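Local coordinates for protein putative peptidase (Chlamydophila abortus, PDB 3CE2) that probably acts as a zinc-dependent oligopeptidase of the M3B family, cutting small bioactive peptides, at residues Tyr328-Gln331 against Glu332-Leu336; Val397-Ile400 against Ala401-Gly405. All blocks are in the same frame, centred on the assembly; numbering follows the deposited sequence.

Contact 1. Residues Tyr328-Gln331 against Glu332-Leu336; sequences YTFQ and EAVDL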
loop_
_atom_site.group_PDB
_atom_site.type_symbol
_atom_site.label_atom_id
_atom_site.label_comp_id
_atom_site.label_asym_id
_atom_site.label_seq_id
_atom_site.Cartn_x
_atom_site.Cartn_y
_atom_site.Cartn_z
ATOM N N TYR A 328 -3.242 -21.335 -17.356
ATOM C CA TYR A 328 -3.994 -20.436 -18.220
ATOM C C TYR A 328 -3.069 -19.778 -19.225
ATOM O O TYR A 328 -2.021 -19.249 -18.848
ATOM C CB TYR A 328 -4.661 -19.344 -17.376
ATOM C CG TYR A 328 -5.703 -19.852 -16.390
ATOM C CD1 TYR A 328 -7.057 -19.873 -16.740
ATOM C CD2 TYR A 328 -5.349 -20.302 -15.111
ATOM C CE1 TYR A 328 -8.030 -20.334 -15.862
ATOM C CE2 TYR A 328 -6.323 -20.772 -14.222
ATOM C CZ TYR A 328 -7.665 -20.780 -14.613
ATOM O OH TYR A 328 -8.668 -21.227 -13.774
ATOM N N THR A 329 -3.440 -19.794 -20.500
ATOM C CA THR A 329 -2.732 -18.949 -21.456
ATOM C C THR A 329 -3.036 -17.491 -21.119
ATOM O O THR A 329 -3.976 -17.199 -20.383
ATOM C CB THR A 329 -3.171 -19.188 -22.924
ATOM O OG1 THR A 329 -4.579 -18.946 -23.052
ATOM C CG2 THR A 329 -2.850 -20.591 -23.369
ATOM N N PHE A 330 -2.258 -16.569 -21.668
ATOM C CA PHE A 330 -2.584 -15.188 -21.458
ATOM C C PHE A 330 -4.033 -14.978 -21.893
ATOM O O PHE A 330 -4.865 -14.493 -21.120
ATOM C CB PHE A 330 -1.643 -14.257 -22.210
ATOM C CG PHE A 330 -1.715 -12.847 -21.711
ATOM C CD1 PHE A 330 -1.067 -12.486 -20.526
ATOM C CD2 PHE A 330 -2.489 -11.901 -22.376
ATOM C CE1 PHE A 330 -1.152 -11.208 -20.039
ATOM C CE2 PHE A 330 -2.577 -10.623 -21.907
ATOM C CZ PHE A 330 -1.907 -10.268 -20.727
ATOM N N GLN A 331 -4.332 -15.385 -23.123
ATOM C CA GLN A 331 -5.669 -15.296 -23.658
ATOM C C GLN A 331 -6.666 -15.769 -22.638
ATOM O O GLN A 331 -7.626 -15.061 -22.333
ATOM C CB GLN A 331 -5.813 -16.130 -24.927
ATOM C CG GLN A 331 -7.029 -15.725 -25.770
ATOM C CD GLN A 331 -7.293 -14.211 -25.719
ATOM O OE1 GLN A 331 -6.435 -13.398 -26.080
ATOM N NE2 GLN A 331 -8.475 -13.833 -25.243
ATOM N N GLU A 332 -6.444 -16.959 -22.093
ATOM C CA GLU A 332 -7.404 -17.503 -21.146
ATOM C C GLU A 332 -7.510 -16.664 -19.897
ATOM O O GLU A 332 -8.582 -16.539 -19.333
ATOM C CB GLU A 332 -7.059 -18.931 -20.766
ATOM C CG GLU A 332 -7.620 -19.976 -21.699
ATOM C CD GLU A 332 -6.720 -21.205 -21.790
ATOM O OE1 GLU A 332 -5.723 -21.294 -21.021
ATOM O OE2 GLU A 332 -7.012 -22.075 -22.646
ATOM N N ALA A 333 -6.397 -16.093 -19.454
ATOM C CA ALA A 333 -6.428 -15.254 -18.259
ATOM C C ALA A 333 -7.377 -14.095 -18.517
ATOM O O ALA A 333 -8.281 -13.826 -17.727
ATOM C CB ALA A 333 -5.037 -14.750 -17.906
ATOM N N VAL A 334 -7.175 -13.433 -19.647
ATOM C CA VAL A 334 -8.047 -12.353 -20.064
ATOM C C VAL A 334 -9.531 -12.745 -20.123
ATOM O O VAL A 334 -10.383 -12.047 -19.586
ATOM C CB VAL A 334 -7.604 -11.777 -21.405
ATOM C CG1 VAL A 334 -8.546 -10.659 -21.808
ATOM C CG2 VAL A 334 -6.164 -11.265 -21.306
ATOM N N ASP A 335 -9.852 -13.865 -20.755
ATOM C CA ASP A 335 -11.246 -14.289 -20.827
ATOM C C ASP A 335 -11.815 -14.438 -19.429
ATOM O O ASP A 335 -12.988 -14.137 -19.179
ATOM C CB ASP A 335 -11.378 -15.614 -21.580
ATOM C CG ASP A 335 -10.969 -15.496 -23.030
ATOM O OD1 ASP A 335 -10.939 -14.347 -23.532
ATOM O OD2 ASP A 335 -10.674 -16.544 -23.663
ATOM N N LEU A 336 -10.970 -14.911 -18.519
ATOM C CA LEU A 336 -11.363 -15.109 -17.136
ATOM C C LEU A 336 -11.637 -13.760 -16.455
ATOM O O LEU A 336 -12.706 -13.552 -15.872
ATOM C CB LEU A 336 -10.282 -15.896 -16.394
ATOM C CG LEU A 336 -10.726 -16.589 -15.108
ATOM C CD1 LEU A 336 -12.011 -17.383 -15.352
ATOM C CD2 LEU A 336 -9.615 -17.480 -14.579
#

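Contact 2. Residues Val397-Ile400 against Ala401-Gly405; sequences VSVI and AHEGG. With ZN (zinc ion), chain D.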
loop_
_atom_site.group_PDB
_atom_site.type_symbol
_atom_site.label_atom_id
_atom_site.label_comp_id
_atom_site.label_asym_id
_atom_site.label_seq_id
_atom_site.Cartn_x
_atom_site.Cartn_y
_atom_site.Cartn_z
ATOM N N VAL A 397 -3.114 -14.942 -12.758
ATOM C CA VAL A 397 -4.377 -14.342 -13.159
ATOM C C VAL A 397 -4.785 -13.233 -12.191
ATOM O O VAL A 397 -5.152 -12.138 -12.613
ATOM C CB VAL A 397 -5.487 -15.393 -13.259
ATOM C CG1 VAL A 397 -6.762 -14.765 -13.769
ATOM C CG2 VAL A 397 -5.053 -16.513 -14.184
ATOM N N SER A 398 -4.679 -13.495 -10.893
ATOM C CA SER A 398 -5.093 -12.501 -9.915
ATOM C C SER A 398 -4.151 -11.276 -9.885
ATOM O O SER A 398 -4.557 -10.166 -9.513
ATOM C CB SER A 398 -5.210 -13.128 -8.529
ATOM O OG SER A 398 -3.984 -12.968 -7.863
ATOM N N VAL A 399 -2.903 -11.478 -10.282
ATOM C CA VAL A 399 -1.960 -10.375 -10.384
ATOM C C VAL A 399 -2.395 -9.437 -11.528
ATOM O O VAL A 399 -2.324 -8.210 -11.411
ATOM C CB VAL A 399 -0.500 -10.896 -10.552
ATOM C CG1 VAL A 399 0.425 -9.798 -11.010
ATOM C CG2 VAL A 399 -0.005 -11.467 -9.238
ATOM N N ILE A 400 -2.879 -10.017 -12.623
ATOM C CA ILE A 400 -3.514 -9.214 -13.660
ATOM C C ILE A 400 -4.720 -8.461 -13.089
ATOM O O ILE A 400 -4.881 -7.269 -13.357
ATOM C CB ILE A 400 -4.022 -10.074 -14.801
ATOM C CG1 ILE A 400 -2.874 -10.719 -15.539
ATOM C CG2 ILE A 400 -4.844 -9.252 -15.773
ATOM C CD1 ILE A 400 -3.364 -11.654 -16.611
ATOM N N ALA A 401 -5.562 -9.153 -12.311
ATOM C CA ALA A 401 -6.724 -8.501 -11.698
ATOM C C ALA A 401 -6.285 -7.378 -10.762
ATOM O O ALA A 401 -6.886 -6.305 -10.751
ATOM C CB ALA A 401 -7.615 -9.500 -10.965
ATOM N N HIS A 402 -5.223 -7.616 -10.001
ATOM C CA HIS A 402 -4.681 -6.603 -9.091
ATOM C C HIS A 402 -4.135 -5.389 -9.852
ATOM O O HIS A 402 -4.536 -4.245 -9.604
ATOM C CB HIS A 402 -3.574 -7.241 -8.267
ATOM C CG HIS A 402 -3.039 -6.377 -7.171
ATOM N ND1 HIS A 402 -3.466 -6.488 -5.862
ATOM C CD2 HIS A 402 -2.076 -5.421 -7.174
ATOM C CE1 HIS A 402 -2.798 -5.632 -5.109
ATOM N NE2 HIS A 402 -1.961 -4.961 -5.884
ATOM N N GLU A 403 -3.216 -5.647 -10.780
ATOM C CA GLU A 403 -2.578 -4.576 -11.527
ATOM C C GLU A 403 -3.585 -3.889 -12.437
ATOM O O GLU A 403 -3.511 -2.683 -12.644
ATOM C CB GLU A 403 -1.369 -5.091 -12.323
ATOM C CG GLU A 403 -0.240 -5.631 -11.443
ATOM C CD GLU A 403 0.194 -4.660 -10.335
ATOM O OE1 GLU A 403 -0.154 -3.458 -10.385
ATOM O OE2 GLU A 403 0.883 -5.095 -9.394
ATOM N N GLY A 404 -4.538 -4.654 -12.968
ATOM C CA GLY A 404 -5.641 -4.068 -13.748
ATOM C C GLY A 404 -6.448 -3.074 -12.914
ATOM O O GLY A 404 -6.906 -2.036 -13.400
ATOM N N GLY A 405 -6.611 -3.390 -11.640
ATOM C CA GLY A 405 -7.234 -2.466 -10.732
ATOM C C GLY A 405 -6.507 -1.139 -10.599
ATOM O O GLY A 405 -7.138 -0.087 -10.773
HETATM ZN ZN ZN D . -0.962 -3.192 -5.415
#

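Contact 1. Residues Tyr328-Gln331 against Glu332-Leu336
Thr329 and Glu332 bond to each other in both directions and form a capping box at the start of helix 330-340. Thr329 is the N-cap. Its OG1 accepts from Glu332 N at 2.9 Å. The Glu332 carboxylate folds back, its chain bent at chi2 (149°), and OE1 takes the N-H of Thr329 N at 2.8 Å. That bond is nearly straight at the hydrogen (168°), but it meets OE1 from above the carboxylate plane. Two N-H groups at the helix start thus gain side-chain acceptors. The first helical bond runs from Ala333 N to Thr329 O.

Around the box lie the apolar contacts. Glu332 CB sits at the edge of the Tyr328 ring, and ring and carboxylate planes are almost perpendicular. Further along the same ring, Leu336 CD2 packs on CE1 at 3.5 Å. On another side of the turn, Val334 CG2 touches Phe330 CE2 at 3.7 Å.

Outside the turn, Tyr390 meets both aromatic residues: its OH bonds to the backbone O of Tyr328, and its ring meets that of Phe330 edge-to-face. Lys364 makes a cation-pi contact with Phe330.

Back on the helix, between two exposed side chains, Gln331 NE2 reaches Asp335 OD1 at 3.0 Å in a weak, bent bond.

Contact 2. Residues Val397-Ile400 against Ala401-Gly405
Val399 and Glu403 meet one turn apart, where Glu403 CG lies anti to its own carbonyl carbon (chi1 -64°) and passes over Val399 O at 3.3 Å. Val399 CG1 is a looser neighbour of the same CG, at 4.2 Å. The chain then bends, and Glu403 CD lies in the plane of the His402 ring, at its edge.

His402 swings the other way: CG is anti to the backbone N (chi1 -173°), and the imidazole is carried off from residues 397-400 to the zinc ion. Its NE2 binds the metal at 2.1 Å. His406 and Glu430 complete the protein ligands. ND1 is hydrogen-bonded to Glu437 OE2, so the ring is held at both nitrogens; this second-shell carboxylate would probably make NE2 a stronger donor to the metal. Glu403 OE1 is held by Ser376. His402, Glu403 and His406 fit the HExxH motif of zinc metallopeptidases; as in related enzymes, Glu403 is probably the general base.

Regular helical bonds carry the frame. Glu403 N reaches Val399 O at 2.8 Å, nearly straight at the hydrogen (173°), and His402 N reaches Ser398 O at 2.7 Å.

Helix 394-416 is flanked by helix 330-340, which meets Val397, Ile400 and Ala401, and by helix 431-447, which meets Ser398 and His402. Ser376, the partner of Glu403, lies on strand 375-377.

Contacts 1 and 2 lie in series along the chain and touch directly, their centres about 12 Å apart. The capped start of helix 330-340, with Tyr328 just before it, packs on the part of helix 394-416 that precedes the zinc ligands. Ala333 CB packs against Ile400 CD1 at 3.8 Å. Tyr328 CD2 meets Val397 CG2 at 3.9 Å, and Leu336 CD2 meets Val397 CG1 at 4.0 Å. Contact 1 lies away from the annotated sites, its centre about 27 Å from that of the chain. Contact 2 is more central, at about 15 Å, and carries His402. Val397 and Ile400 thus join contact 1 to the helix that supplies two of the three protein ligands of the zinc ion.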